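Spermidine synthase (Corynebacterium glutamicum ATCC 13032, PDB 3GJY) probably transfers an aminopropyl group from decarboxylated S-adenosylmethionine to putrescine, making spermidine in polyamine biosynthesis. Local coordinates at residues R115-A126 with P139-A148; M216-A227 with N239-F249. All blocks are in the same frame, centred on the assembly; numbering follows the deposited sequence.

In the fold
Following the chain from its N terminus, an antiparallel four-stranded sheet comes first, and the chain then enters a mixed eight-stranded sheet. Contact 1 closes the first of two short loops: strand 115-120, helix 123-132 and strand 141-145 form a right-handed beta-alpha-beta unit that ends at one outer strand of the large sheet. Contact 2 opens only after contact 1 has closed, so the two are in series, neither nested nor crossed. It joins helix 207-219 and strand 222-227 to strand 238-245, near the other border of the same sheet. Their centres lie 25 Å apart, on opposite sides of the chain's centre, and their nearest atoms about 14 Å.

Contact 1 (R115-A126 with P139-A148); sequences RNTVVELDAELA and PRVKIRVDDA
Asn116 and Arg140 make the one side-chain hydrogen bond that crosses this contact. Asn116 ND2 donates to Arg140 O at 3.2 Å, with the acceptor nearly in the amide plane, while Asn116 N reaches the same oxygen at 2.9 Å from above the carbonyl plane. One carbonyl is thus gripped twice by one residue. A chi1 of -68° keeps CG beside the residue's own backbone N and brings ND2 almost end-on to the carbonyl; His95 NE2, bonded to Asn116 OD1, helps fix the rotation of the amide. A water bridges Thr117 OG1 and Pro139 O.

From here the ladder is regular: Lys142 N to Asn116 O, Val118 N to Lys142 O, Arg144 N to Val118 O and Glu120 N to Arg144 O, all at 2.8 to 2.9 Å. It ends in a longer, more bent bond from Asp146 N to Glu120 O, 3.2 Å. The extended Arg144 side chain reaches Asp146, two residues on, but this salt bridge rests on one of two modelled Asp146 conformers and is doubtful.

Strands 115-120 and 141-145 run parallel, 24° apart, joined through helix 123-132 as a beta-alpha-beta crossover of the Rossmann-like sheet of AdoMet-dependent methyltransferases, whose fold spermidine synthases share. Just past the ladder, Glu120 OE2 accepts from Asp122 N. Asp122 then N-caps the helix: its OD1 takes Glu124 N and Leu125 N, while Tyr31 N donates to its OD2 and ties the cap to the N-terminal region.

The helix packs on the sheet through Ala126 CB, which rests against both Val145 CG2 at 3.6 Å and Ile143 CG2 at 3.7 Å. On the other face, Val119 CG1, anti to its N (chi1 -178°), meets Ala148 CB at 4.0 Å, and Val151 of helix 148-153 also touches Val119.

Contact 2 (M216-A227 with N239-F249); sequences MMEVFEHVAVIA and NIILMGSDTEF
Ile240 lies beside Ala227 and Val225, its CD1 within contact of Ala227 CB and its CG1 of Val225 CB. Ile241 then exchanges both backbone bonds with Ile226; the one from Ile241 N to Ile226 O is nearly straight (171°). On the face of this pair the two CB atoms meet at 4.1 Å.

Leu242 turns to the face carrying Val225. Its CD2 runs alongside Val225 CG1, while Met216, a selenomethionine arriving from helix 207-219, crosses it at about a right angle and sets SE 3.8 Å from Leu242 CB. A bend at chi3 (68°) swings Met216 CE back over the strand, to 3.5 Å from Met243 C. Met243, also selenomethionine, points to the opposite face, its CE against Ile226 CD1 at 3.9 Å.

Strands 222-227 and 239-245 are antiparallel, at 162°, and neighbours in the mixed sheet: strand 194-202 flanks the second and strand 272-274 the first, so both are interior strands. Gly244, in the non-hydrogen-bonded pair with Val223, lets the Phe220 ring lie close, with Gly244 C over one face. Ser245 N donates to His222 O, and Ser245 OG accepts from Thr247 N, an ST turn; the hydroxyl is also hydrogen-bonded to Gly194 O.

Asp246 OD1 takes Glu221 N at 3.0 Å nearly along its C-O axis; a water links the same oxygen to Val219 O, and His187 NE2 holds OD2. Glu221 OE2 lies 3.9 Å from Asp246 OD1, a proximity of like charges that would tend to favour protonation of Glu221, since the Asp246 carboxylate already has these partners. Glu248 CG sits over one face of the His222 ring, 3.7 Å from its centroid, while Glu276 bonds His222 ND1. Last, Phe249 offers a ring face to Ala224 CB, 4.1 Å from its centroid, a CH-pi contact.

Contact 1 (R115-A126 with P139-A148)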
loop_
_atom_site.group_PDB
_atom_site.type_symbol
_atom_site.label_atom_id
_atom_site.label_comp_id
_atom_site.label_asym_id
_atom_site.label_seq_id
_atom_site.Cartn_x
_atom_site.Cartn_y
_atom_site.Cartn_z
ATOM N N ARG A 115 -5.816 2.672 14.729
ATOM C CA ARG A 115 -6.408 3.815 14.067
ATOM C C ARG A 115 -5.856 3.893 12.664
ATOM O O ARG A 115 -4.641 4.082 12.497
ATOM C CB ARG A 115 -6.055 5.094 14.810
ATOM C CG ARG A 115 -6.804 5.247 16.147
ATOM C CD ARG A 115 -6.610 6.622 16.769
ATOM N NE ARG A 115 -5.309 6.735 17.403
ATOM C CZ ARG A 115 -4.691 7.894 17.682
ATOM N NH1 ARG A 115 -5.223 9.074 17.308
ATOM N NH2 ARG A 115 -3.504 7.881 18.317
ATOM N N ASN A 116 -6.725 3.749 11.662
ATOM C CA ASN A 116 -6.310 3.775 10.242
ATOM C C ASN A 116 -6.820 5.052 9.613
ATOM O O ASN A 116 -8.023 5.308 9.656
ATOM C CB ASN A 116 -6.913 2.579 9.489
ATOM C CG ASN A 116 -6.323 1.258 9.953
ATOM O OD1 ASN A 116 -5.353 0.743 9.342
ATOM N ND2 ASN A 116 -6.825 0.741 11.069
ATOM N N THR A 117 -5.914 5.863 9.088
ATOM C CA THR A 117 -6.305 7.102 8.409
ATOM C C THR A 117 -6.020 6.946 6.929
ATOM O O THR A 117 -4.884 6.639 6.567
ATOM C CB THR A 117 -5.542 8.296 8.979
ATOM O OG1 THR A 117 -5.848 8.396 10.373
ATOM C CG2 THR A 117 -5.922 9.575 8.288
ATOM N N VAL A 118 -7.038 7.131 6.098
ATOM C CA VAL A 118 -6.896 6.997 4.652
ATOM C C VAL A 118 -6.951 8.394 4.051
ATOM O O VAL A 118 -7.913 9.113 4.267
ATOM C CB VAL A 118 -8.027 6.096 4.038
ATOM C CG1 VAL A 118 -7.803 5.933 2.522
ATOM C CG2 VAL A 118 -8.070 4.717 4.736
ATOM N N VAL A 119 -5.937 8.745 3.279
ATOM C CA VAL A 119 -5.900 10.010 2.550
ATOM C C VAL A 119 -6.312 9.705 1.123
ATOM O O VAL A 119 -5.586 9.008 0.369
ATOM C CB VAL A 119 -4.512 10.675 2.571
ATOM C CG1 VAL A 119 -4.562 12.032 1.815
ATOM C CG2 VAL A 119 -4.002 10.816 4.010
ATOM N N GLU A 120 -7.504 10.179 0.767
ATOM C CA GLU A 120 -8.109 9.866 -0.540
ATOM C C GLU A 120 -8.338 11.169 -1.307
ATOM O O GLU A 120 -8.958 12.103 -0.778
ATOM C CB GLU A 120 -9.452 9.143 -0.295
ATOM C CG GLU A 120 -10.331 9.034 -1.550
ATOM C CD GLU A 120 -9.578 8.384 -2.704
ATOM O OE1 GLU A 120 -8.812 7.412 -2.480
ATOM O OE2 GLU A 120 -9.742 8.838 -3.835
ATOM N N LEU A 121 -7.929 11.187 -2.574
ATOM C CA LEU A 121 -8.078 12.349 -3.447
ATOM C C LEU A 121 -9.550 12.704 -3.776
ATOM O O LEU A 121 -9.926 13.887 -3.851
ATOM C CB LEU A 121 -7.302 12.050 -4.740
ATOM C CG LEU A 121 -7.314 13.136 -5.817
ATOM C CD1 LEU A 121 -6.568 14.387 -5.341
ATOM C CD2 LEU A 121 -6.764 12.568 -7.131
ATOM N N ASP A 122 -10.356 11.675 -3.962
ATOM C CA ASP A 122 -11.649 11.780 -4.614
ATOM C C ASP A 122 -12.756 11.831 -3.559
ATOM O O ASP A 122 -13.023 10.830 -2.889
ATOM C CB ASP A 122 -11.806 10.605 -5.589
ATOM C CG ASP A 122 -13.015 10.745 -6.494
ATOM O OD1 ASP A 122 -14.096 11.168 -6.009
ATOM O OD2 ASP A 122 -12.875 10.412 -7.694
ATOM N N ALA A 123 -13.388 13.009 -3.415
ATOM C CA ALA A 123 -14.418 13.188 -2.379
ATOM C C ALA A 123 -15.586 12.188 -2.527
ATOM O O ALA A 123 -16.147 11.711 -1.528
ATOM C CB ALA A 123 -14.953 14.643 -2.413
ATOM N N GLU A 124 -15.916 11.833 -3.772
ATOM C CA GLU A 124 -17.025 10.944 -4.024
ATOM C C GLU A 124 -16.653 9.499 -3.701
ATOM O O GLU A 124 -17.455 8.758 -3.128
ATOM C CB GLU A 124 -17.533 11.083 -5.478
ATOM C CG GLU A 124 -18.727 10.155 -5.802
ATOM C CD GLU A 124 -20.017 10.495 -5.048
ATOM O OE1 GLU A 124 -20.061 11.440 -4.219
ATOM O OE2 GLU A 124 -20.998 9.768 -5.309
ATOM N N LEU A 125 -15.419 9.096 -4.033
ATOM C CA LEU A 125 -14.978 7.779 -3.609
ATOM C C LEU A 125 -14.961 7.692 -2.077
ATOM O O LEU A 125 -15.378 6.675 -1.511
ATOM C CB LEU A 125 -13.598 7.413 -4.158
ATOM C CG LEU A 125 -13.102 6.020 -3.797
ATOM C CD1 LEU A 125 -14.103 4.923 -4.251
ATOM C CD2 LEU A 125 -11.762 5.822 -4.511
ATOM N N ALA A 126 -14.499 8.754 -1.410
ATOM C CA ALA A 126 -14.535 8.806 0.046
ATOM C C ALA A 126 -15.954 8.645 0.593
ATOM O O ALA A 126 -16.175 7.890 1.553
ATOM C CB ALA A 126 -13.870 10.129 0.541
ATOM N N PRO A 139 -12.394 6.640 14.885
ATOM C CA PRO A 139 -11.076 6.717 14.249
ATOM C C PRO A 139 -10.525 5.351 13.791
ATOM O O PRO A 139 -9.387 5.295 13.299
ATOM C CB PRO A 139 -10.204 7.288 15.372
ATOM C CG PRO A 139 -10.794 6.656 16.617
ATOM C CD PRO A 139 -12.283 6.713 16.363
ATOM N N ARG A 140 -11.291 4.269 13.911
ATOM C CA ARG A 140 -10.767 2.947 13.460
ATOM C C ARG A 140 -10.435 3.020 11.985
ATOM O O ARG A 140 -9.378 2.562 11.567
ATOM C CB ARG A 140 -11.738 1.809 13.784
ATOM C CG ARG A 140 -11.836 1.582 15.287
ATOM C CD ARG A 140 -12.802 0.454 15.568
ATOM N NE ARG A 140 -12.264 -0.784 15.043
ATOM C CZ ARG A 140 -12.989 -1.857 14.713
ATOM N NH1 ARG A 140 -12.378 -2.939 14.235
ATOM N NH2 ARG A 140 -14.323 -1.861 14.849
ATOM N N VAL A 141 -11.352 3.572 11.204
ATOM C CA VAL A 141 -11.056 4.026 9.831
ATOM C C VAL A 141 -11.551 5.457 9.725
ATOM O O VAL A 141 -12.725 5.718 9.951
ATOM C CB VAL A 141 -11.688 3.148 8.714
ATOM C CG1 VAL A 141 -11.419 3.798 7.316
ATOM C CG2 VAL A 141 -11.081 1.726 8.763
ATOM N N LYS A 142 -10.632 6.375 9.437
ATOM C CA LYS A 142 -10.918 7.818 9.281
ATOM C C LYS A 142 -10.460 8.245 7.914
ATOM O O LYS A 142 -9.337 7.893 7.534
ATOM C CB LYS A 142 -10.193 8.622 10.354
ATOM C CG LYS A 142 -10.408 10.146 10.328
ATOM C CD LYS A 142 -9.590 10.744 11.536
ATOM C CE LYS A 142 -9.790 12.222 11.733
ATOM N NZ LYS A 142 -8.978 12.705 12.916
ATOM N N ILE A 143 -11.308 8.922 7.152
ATOM C CA ILE A 143 -10.945 9.340 5.772
ATOM C C ILE A 143 -10.670 10.831 5.745
ATOM O O ILE A 143 -11.475 11.630 6.253
ATOM C CB ILE A 143 -12.052 8.983 4.746
ATOM C CG1 ILE A 143 -12.445 7.484 4.867
ATOM C CG2 ILE A 143 -11.622 9.371 3.341
ATOM C CD1 ILE A 143 -13.740 7.140 4.179
ATOM N N ARG A 144 -9.522 11.199 5.193
ATOM C CA ARG A 144 -9.204 12.602 4.939
ATOM C C ARG A 144 -9.179 12.777 3.427
ATOM O O ARG A 144 -8.406 12.082 2.749
ATOM C CB ARG A 144 -7.833 12.938 5.562
ATOM C CG ARG A 144 -7.397 14.340 5.332
ATOM C CD ARG A 144 -6.114 14.657 6.053
ATOM N NE ARG A 144 -5.672 15.978 5.646
ATOM C CZ ARG A 144 -4.641 16.600 6.208
ATOM N NH1 ARG A 144 -3.986 16.015 7.189
ATOM N NH2 ARG A 144 -4.292 17.791 5.772
ATOM N N VAL A 145 -9.967 13.730 2.916
ATOM C CA VAL A 145 -9.992 14.004 1.474
ATOM C C VAL A 145 -8.958 15.102 1.242
ATOM O O VAL A 145 -9.139 16.261 1.681
ATOM C CB VAL A 145 -11.372 14.426 0.997
ATOM C CG1 VAL A 145 -11.309 14.785 -0.491
ATOM C CG2 VAL A 145 -12.343 13.272 1.242
ATOM N N ASP A 146 -7.833 14.717 0.622
ATOM C CA ASP A 146 -6.690 15.620 0.489
ATOM C C ASP A 146 -5.712 15.047 -0.527
ATOM O O ASP A 146 -5.853 13.888 -0.924
ATOM C CB ASP A 146 -5.986 15.756 1.847
ATOM C CG ASP A 146 -5.478 17.163 2.117
ATOM O OD1 ASP A 146 -5.040 17.845 1.180
ATOM O OD2 ASP A 146 -5.521 17.576 3.296
ATOM N N ASP A 147 -4.714 15.860 -0.898
ATOM C CA ASP A 147 -3.608 15.361 -1.711
ATOM C C ASP A 147 -2.603 14.674 -0.787
ATOM O O ASP A 147 -2.074 15.249 0.148
ATOM C CB ASP A 147 -2.929 16.458 -2.535
ATOM C CG ASP A 147 -1.501 16.092 -2.948
ATOM O OD1 ASP A 147 -1.221 14.935 -3.361
ATOM O OD2 ASP A 147 -0.640 16.984 -2.850
ATOM N N ALA A 148 -2.385 13.397 -1.059
ATOM C CA ALA A 148 -1.503 12.597 -0.218
ATOM C C ALA A 148 -0.056 13.092 -0.145
ATOM O O ALA A 148 0.606 12.909 0.901
ATOM C CB ALA A 148 -1.551 11.130 -0.642
HETATM O O HOH W 1 -7.752 7.455 12.533
#

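Contact 2 (M216-A227 with N239-F249)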
loop_
_atom_site.group_PDB
_atom_site.type_symbol
_atom_site.label_atom_id
_atom_site.label_comp_id
_atom_site.label_asym_id
_atom_site.label_seq_id
_atom_site.Cartn_x
_atom_site.Cartn_y
_atom_site.Cartn_z
HETATM N N MSE A 216 14.668 4.819 -1.423
HETATM C CA MSE A 216 14.365 4.295 -0.079
HETATM C C MSE A 216 15.655 3.960 0.688
HETATM O O MSE A 216 15.739 4.187 1.906
HETATM C CB MSE A 216 13.459 3.065 -0.162
HETATM C CG MSE A 216 12.053 3.468 -0.673
HETATM SE SE MSE A 216 11.057 1.903 -1.257
HETATM C CE MSE A 216 10.871 1.122 0.504
HETATM N N MSE A 217 16.663 3.436 -0.023
HETATM C CA MSE A 217 17.915 3.051 0.642
HETATM C C MSE A 217 18.748 4.236 1.145
HETATM O O MSE A 217 19.607 4.052 2.011
HETATM C CB MSE A 217 18.744 2.122 -0.252
HETATM C CG MSE A 217 18.151 0.735 -0.341
HETATM SE SE MSE A 217 19.220 -0.425 -1.460
HETATM C CE MSE A 217 18.277 -0.216 -3.007
ATOM N N GLU A 218 18.500 5.432 0.611
ATOM C CA GLU A 218 19.157 6.636 1.144
ATOM C C GLU A 218 18.527 7.112 2.448
ATOM O O GLU A 218 19.093 7.933 3.175
ATOM C CB GLU A 218 19.023 7.798 0.146
ATOM C CG GLU A 218 19.780 7.716 -1.093
ATOM C CD GLU A 218 19.798 9.076 -1.801
ATOM O OE1 GLU A 218 19.676 10.148 -1.144
ATOM O OE2 GLU A 218 19.917 9.047 -3.017
ATOM N N VAL A 219 17.294 6.677 2.706
ATOM C CA VAL A 219 16.483 7.214 3.783
ATOM C C VAL A 219 16.301 6.220 4.950
ATOM O O VAL A 219 16.360 6.622 6.135
ATOM C CB VAL A 219 15.124 7.638 3.225
ATOM C CG1 VAL A 219 14.205 8.117 4.338
ATOM C CG2 VAL A 219 15.322 8.759 2.214
ATOM N N PHE A 220 16.021 4.955 4.617
ATOM C CA PHE A 220 15.797 3.878 5.599
ATOM C C PHE A 220 17.044 3.019 5.685
ATOM O O PHE A 220 17.659 2.716 4.668
ATOM C CB PHE A 220 14.612 2.998 5.169
ATOM C CG PHE A 220 13.284 3.741 5.161
ATOM C CD1 PHE A 220 12.622 4.000 6.343
ATOM C CD2 PHE A 220 12.789 4.300 3.976
ATOM C CE1 PHE A 220 11.411 4.709 6.356
ATOM C CE2 PHE A 220 11.567 5.006 3.969
ATOM C CZ PHE A 220 10.898 5.242 5.179
ATOM N N GLU A 221 17.353 2.530 6.880
ATOM C CA GLU A 221 18.527 1.651 7.036
ATOM C C GLU A 221 18.306 0.276 6.404
ATOM O O GLU A 221 19.247 -0.385 5.993
ATOM C CB GLU A 221 18.856 1.453 8.527
ATOM C CG GLU A 221 19.386 2.701 9.257
ATOM C CD GLU A 221 19.591 2.422 10.752
ATOM O OE1 GLU A 221 20.230 1.388 11.087
ATOM O OE2 GLU A 221 19.109 3.217 11.589
ATOM N N HIS A 222 17.054 -0.158 6.305
ATOM C CA HIS A 222 16.764 -1.542 5.862
ATOM C C HIS A 222 15.619 -1.555 4.860
ATOM O O HIS A 222 14.728 -0.704 4.915
ATOM C CB HIS A 222 16.450 -2.468 7.052
ATOM C CG HIS A 222 17.530 -2.475 8.076
ATOM N ND1 HIS A 222 18.758 -3.049 7.830
ATOM C CD2 HIS A 222 17.609 -1.902 9.301
ATOM C CE1 HIS A 222 19.540 -2.856 8.878
ATOM N NE2 HIS A 222 18.871 -2.163 9.785
ATOM N N VAL A 223 15.671 -2.525 3.946
ATOM C CA VAL A 223 14.631 -2.707 2.910
ATOM C C VAL A 223 14.393 -4.173 2.664
ATOM O O VAL A 223 15.264 -5.008 2.906
ATOM C CB VAL A 223 15.017 -2.029 1.568
ATOM C CG1 VAL A 223 14.925 -0.479 1.647
ATOM C CG2 VAL A 223 16.437 -2.459 1.134
ATOM N N ALA A 224 13.197 -4.479 2.162
ATOM C CA ALA A 224 12.821 -5.827 1.759
ATOM C C ALA A 224 11.684 -5.720 0.766
ATOM O O ALA A 224 11.042 -4.655 0.646
ATOM C CB ALA A 224 12.373 -6.656 2.980
ATOM N N VAL A 225 11.434 -6.815 0.049
ATOM C CA VAL A 225 10.358 -6.816 -0.929
ATOM C C VAL A 225 9.536 -8.107 -0.917
ATOM O O VAL A 225 9.989 -9.162 -0.454
ATOM C CB VAL A 225 10.850 -6.478 -2.396
ATOM C CG1 VAL A 225 11.587 -5.146 -2.525
ATOM C CG2 VAL A 225 11.576 -7.590 -3.001
ATOM N N ILE A 226 8.315 -7.988 -1.417
ATOM C CA ILE A 226 7.493 -9.136 -1.775
ATOM C C ILE A 226 7.093 -9.011 -3.224
ATOM O O ILE A 226 6.526 -8.012 -3.648
ATOM C CB ILE A 226 6.257 -9.251 -0.879
ATOM C CG1 ILE A 226 6.654 -9.622 0.571
ATOM C CG2 ILE A 226 5.322 -10.372 -1.424
ATOM C CD1 ILE A 226 5.589 -9.344 1.574
ATOM N N ALA A 227 7.453 -10.018 -4.023
ATOM C CA ALA A 227 7.420 -9.864 -5.473
ATOM C C ALA A 227 6.627 -10.927 -6.160
ATOM O O ALA A 227 6.587 -12.080 -5.702
ATOM C CB ALA A 227 8.857 -9.869 -6.035
ATOM N N ASN A 239 2.961 -6.516 -9.671
ATOM C CA ASN A 239 3.105 -5.700 -8.475
ATOM C C ASN A 239 4.281 -6.181 -7.707
ATOM O O ASN A 239 4.518 -7.406 -7.613
ATOM C CB ASN A 239 1.878 -5.817 -7.564
ATOM C CG ASN A 239 0.652 -5.285 -8.200
ATOM O OD1 ASN A 239 0.001 -5.991 -8.972
ATOM N ND2 ASN A 239 0.314 -4.027 -7.908
ATOM N N ILE A 240 4.978 -5.220 -7.113
ATOM C CA ILE A 240 6.021 -5.533 -6.150
ATOM C C ILE A 240 5.759 -4.663 -4.924
ATOM O O ILE A 240 5.502 -3.460 -5.043
ATOM C CB ILE A 240 7.452 -5.319 -6.778
ATOM C CG1 ILE A 240 8.545 -5.689 -5.778
ATOM C CG2 ILE A 240 7.603 -3.893 -7.330
ATOM C CD1 ILE A 240 9.927 -5.840 -6.430
ATOM N N ILE A 241 5.802 -5.282 -3.756
ATOM C CA ILE A 241 5.616 -4.565 -2.493
ATOM C C ILE A 241 7.015 -4.182 -1.979
ATOM O O ILE A 241 7.872 -5.048 -1.761
ATOM C CB ILE A 241 4.918 -5.463 -1.457
ATOM C CG1 ILE A 241 3.552 -5.982 -1.988
ATOM C CG2 ILE A 241 4.768 -4.685 -0.140
ATOM C CD1 ILE A 241 2.637 -4.939 -2.598
ATOM N N LEU A 242 7.239 -2.883 -1.813
ATOM C CA LEU A 242 8.518 -2.319 -1.354
ATOM C C LEU A 242 8.399 -1.928 0.096
ATOM O O LEU A 242 7.483 -1.174 0.466
ATOM C CB LEU A 242 8.826 -1.068 -2.186
ATOM C CG LEU A 242 8.704 -1.242 -3.716
ATOM C CD1 LEU A 242 9.012 0.100 -4.402
ATOM C CD2 LEU A 242 9.657 -2.329 -4.240
HETATM N N MSE A 243 9.308 -2.446 0.930
HETATM C CA MSE A 243 9.268 -2.167 2.355
HETATM C C MSE A 243 10.552 -1.477 2.827
HETATM O O MSE A 243 11.649 -1.868 2.423
HETATM C CB MSE A 243 8.967 -3.427 3.172
HETATM C CG MSE A 243 7.599 -4.025 2.852
HETATM SE SE MSE A 243 7.216 -5.623 3.829
HETATM C CE MSE A 243 8.303 -6.773 2.765
ATOM N N GLY A 244 10.408 -0.449 3.661
ATOM C CA GLY A 244 11.559 0.257 4.220
ATOM C C GLY A 244 11.342 0.476 5.710
ATOM O O GLY A 244 10.213 0.713 6.152
ATOM N N SER A 245 12.403 0.330 6.506
ATOM C CA SER A 245 12.336 0.608 7.934
ATOM C C SER A 245 13.748 0.753 8.474
ATOM O O SER A 245 14.709 0.198 7.886
ATOM C CB SER A 245 11.712 -0.585 8.666
ATOM O OG SER A 245 11.577 -0.351 10.074
ATOM N N ASP A 246 13.873 1.466 9.599
ATOM C CA ASP A 246 15.135 1.427 10.353
ATOM C C ASP A 246 15.288 0.164 11.213
ATOM O O ASP A 246 16.368 -0.095 11.746
ATOM C CB ASP A 246 15.325 2.664 11.219
ATOM C CG ASP A 246 15.562 3.916 10.385
ATOM O OD1 ASP A 246 16.029 3.826 9.227
ATOM O OD2 ASP A 246 15.321 4.998 10.949
ATOM N N THR A 247 14.208 -0.599 11.326
ATOM C CA THR A 247 14.223 -1.926 11.950
ATOM C C THR A 247 14.625 -2.967 10.893
ATOM O O THR A 247 14.140 -2.919 9.760
ATOM C CB THR A 247 12.815 -2.258 12.507
ATOM O OG1 THR A 247 12.424 -1.253 13.440
ATOM C CG2 THR A 247 12.756 -3.647 13.197
ATOM N N GLU A 248 15.546 -3.878 11.252
ATOM C CA GLU A 248 15.915 -4.967 10.352
ATOM C C GLU A 248 14.725 -5.818 9.927
ATOM O O GLU A 248 13.867 -6.119 10.738
ATOM C CB GLU A 248 16.948 -5.885 11.030
ATOM C CG GLU A 248 18.255 -5.217 11.283
ATOM C CD GLU A 248 19.281 -6.168 11.810
ATOM O OE1 GLU A 248 19.699 -7.069 11.052
ATOM O OE2 GLU A 248 19.670 -5.995 12.978
ATOM N N PHE A 249 14.681 -6.168 8.646
ATOM C CA PHE A 249 13.717 -7.123 8.130
ATOM C C PHE A 249 14.236 -8.536 8.320
ATOM O O PHE A 249 15.455 -8.769 8.459
ATOM C CB PHE A 249 13.440 -6.829 6.654
ATOM C CG PHE A 249 12.640 -5.558 6.446
ATOM C CD1 PHE A 249 11.282 -5.505 6.807
ATOM C CD2 PHE A 249 13.253 -4.411 6.011
ATOM C CE1 PHE A 249 10.549 -4.331 6.652
ATOM C CE2 PHE A 249 12.515 -3.239 5.839
ATOM C CZ PHE A 249 11.175 -3.199 6.190
HETATM O O HOH W 2 17.521 5.984 8.582
HETATM O O HOH W 3 17.640 1.667 14.357
#